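Local coordinates for protein GDP-mannose-dependent alpha-(1-6)-phosphatidylinositol monomannoside mannosyltransferase (Corynebacterium glutamicum, PDB 3OKC) that is a mannosyltransferase of the GT-B fold, built from two Rossmann-like domains, with GDP bound in this model, at residues A115-H120 with D142-I147. Sequence-based numbering, arbitrary orientation.
Sequences ASTHGH and DVLTYI
Thr-117 lays its CG2 methyl across Leu-144 CD1, 3.7 Å away, the two side chains crossing at about a right angle and both also touching Phe-159 of helix 149-159. The contact joins neighbouring parallel strands, 112-116 and 143-146, in the Rossmann-like sheet of the GT-B fold, and illustrates how backbone and side-chain bonds share the end of such a pair. Ala-115 begins the pairing: its N donates to Val-143 O and its O accepts from Thr-145 N at 3.0 Å, a straight bond with 165° at the hydrogen. On the face away from the side chains of Ala-115 and Leu-144, the hydroxyls Ser-116 OG and Thr-145 OG1 meet at 2.7 Å, and Trp-91 NE1 also bonds to the serine oxygen. Thr-117 N closes the last bridge by donating to Thr-145 O from above the carbonyl plane, and OG1 of the same residue adds a second bond to that oxygen, in the plane and on a lone pair, at 2.6 Å. A chi1 of 61° sets OG1 between the backbone N and carbonyl carbon, within reach of that oxygen. Beyond this point water takes over as the two chains diverge: one molecule donates to Thr-117 OG1 and His-118 O and accepts from Ile-147 N at 3.1 Å.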
# COMPACT_ATOMS: atom_id res chain seq x y z
N ALA A 115 13.56 -11.27 -3.57
CA ALA A 115 12.13 -11.56 -3.68
C ALA A 115 11.34 -10.65 -2.73
O ALA A 115 11.72 -10.47 -1.57
CB ALA A 115 11.84 -13.03 -3.39
N SER A 116 10.26 -10.07 -3.24
CA SER A 116 9.41 -9.19 -2.44
C SER A 116 8.13 -9.87 -1.96
O SER A 116 7.40 -10.47 -2.74
CB SER A 116 9.09 -7.90 -3.18
OG SER A 116 10.24 -7.08 -3.32
N THR A 117 7.88 -9.78 -0.65
CA THR A 117 6.62 -10.24 -0.07
C THR A 117 5.69 -9.06 0.10
O THR A 117 6.12 -7.90 0.15
CB THR A 117 6.81 -10.90 1.30
OG1 THR A 117 7.39 -9.95 2.21
CG2 THR A 117 7.69 -12.15 1.20
N HIS A 118 4.39 -9.36 0.19
CA HIS A 118 3.38 -8.36 0.45
C HIS A 118 2.44 -8.91 1.54
O HIS A 118 2.89 -9.17 2.66
CB HIS A 118 2.65 -7.99 -0.85
CG HIS A 118 3.58 -7.66 -1.97
ND1 HIS A 118 3.99 -6.37 -2.24
CD2 HIS A 118 4.23 -8.45 -2.85
CE1 HIS A 118 4.83 -6.38 -3.26
NE2 HIS A 118 5.00 -7.63 -3.65
N GLY A 119 1.17 -9.11 1.20
CA GLY A 119 0.20 -9.62 2.17
C GLY A 119 0.03 -11.13 2.18
O GLY A 119 -0.17 -11.73 3.23
N HIS A 120 0.12 -11.74 1.00
CA HIS A 120 -0.25 -13.15 0.81
C HIS A 120 0.60 -14.16 1.58
O HIS A 120 0.08 -15.18 2.02
CB HIS A 120 -0.29 -13.51 -0.68
CG HIS A 120 -1.35 -12.79 -1.46
ND1 HIS A 120 -1.19 -12.42 -2.77
CD2 HIS A 120 -2.59 -12.37 -1.09
CE1 HIS A 120 -2.28 -11.80 -3.19
NE2 HIS A 120 -3.15 -11.75 -2.19
N ASP A 142 18.61 -14.46 -1.72
CA ASP A 142 19.60 -13.73 -0.93
C ASP A 142 18.98 -12.58 -0.12
O ASP A 142 19.41 -12.31 1.00
CB ASP A 142 20.71 -13.20 -1.84
CG ASP A 142 21.29 -14.27 -2.76
OD1 ASP A 142 21.89 -15.24 -2.25
OD2 ASP A 142 21.12 -14.16 -3.99
N VAL A 143 17.98 -11.92 -0.70
CA VAL A 143 17.30 -10.79 -0.05
C VAL A 143 15.79 -10.99 -0.10
O VAL A 143 15.21 -11.15 -1.17
CB VAL A 143 17.68 -9.42 -0.68
CG1 VAL A 143 16.97 -8.27 0.03
CG2 VAL A 143 19.19 -9.19 -0.66
N LEU A 144 15.16 -10.99 1.08
CA LEU A 144 13.71 -11.09 1.19
C LEU A 144 13.19 -9.76 1.74
O LEU A 144 13.51 -9.37 2.87
CB LEU A 144 13.34 -12.26 2.12
CG LEU A 144 11.96 -12.96 2.14
CD1 LEU A 144 10.91 -12.16 2.92
CD2 LEU A 144 11.46 -13.35 0.74
N THR A 145 12.41 -9.04 0.92
CA THR A 145 11.84 -7.77 1.35
C THR A 145 10.43 -7.95 1.95
O THR A 145 9.70 -8.87 1.59
CB THR A 145 11.84 -6.68 0.22
OG1 THR A 145 10.72 -6.86 -0.65
CG2 THR A 145 13.14 -6.69 -0.58
N TYR A 146 10.07 -7.06 2.87
CA TYR A 146 8.79 -7.11 3.56
C TYR A 146 8.22 -5.70 3.72
O TYR A 146 8.98 -4.73 3.81
CB TYR A 146 8.93 -7.80 4.92
CG TYR A 146 9.89 -7.12 5.88
CD1 TYR A 146 9.45 -6.14 6.77
CD2 TYR A 146 11.24 -7.48 5.89
CE1 TYR A 146 10.34 -5.52 7.65
CE2 TYR A 146 12.13 -6.86 6.77
CZ TYR A 146 11.67 -5.88 7.64
OH TYR A 146 12.57 -5.28 8.51
N ILE A 147 6.89 -5.60 3.76
CA ILE A 147 6.22 -4.30 3.82
C ILE A 147 6.13 -3.72 5.24
O ILE A 147 6.15 -2.50 5.41
CB ILE A 147 4.82 -4.30 3.11
CG1 ILE A 147 3.80 -5.14 3.88
CG2 ILE A 147 4.96 -4.74 1.64
CD1 ILE A 147 2.36 -4.95 3.44
O HOH W 1 8.36 -6.12 0.17
O HOH W 2 5.32 -8.31 3.46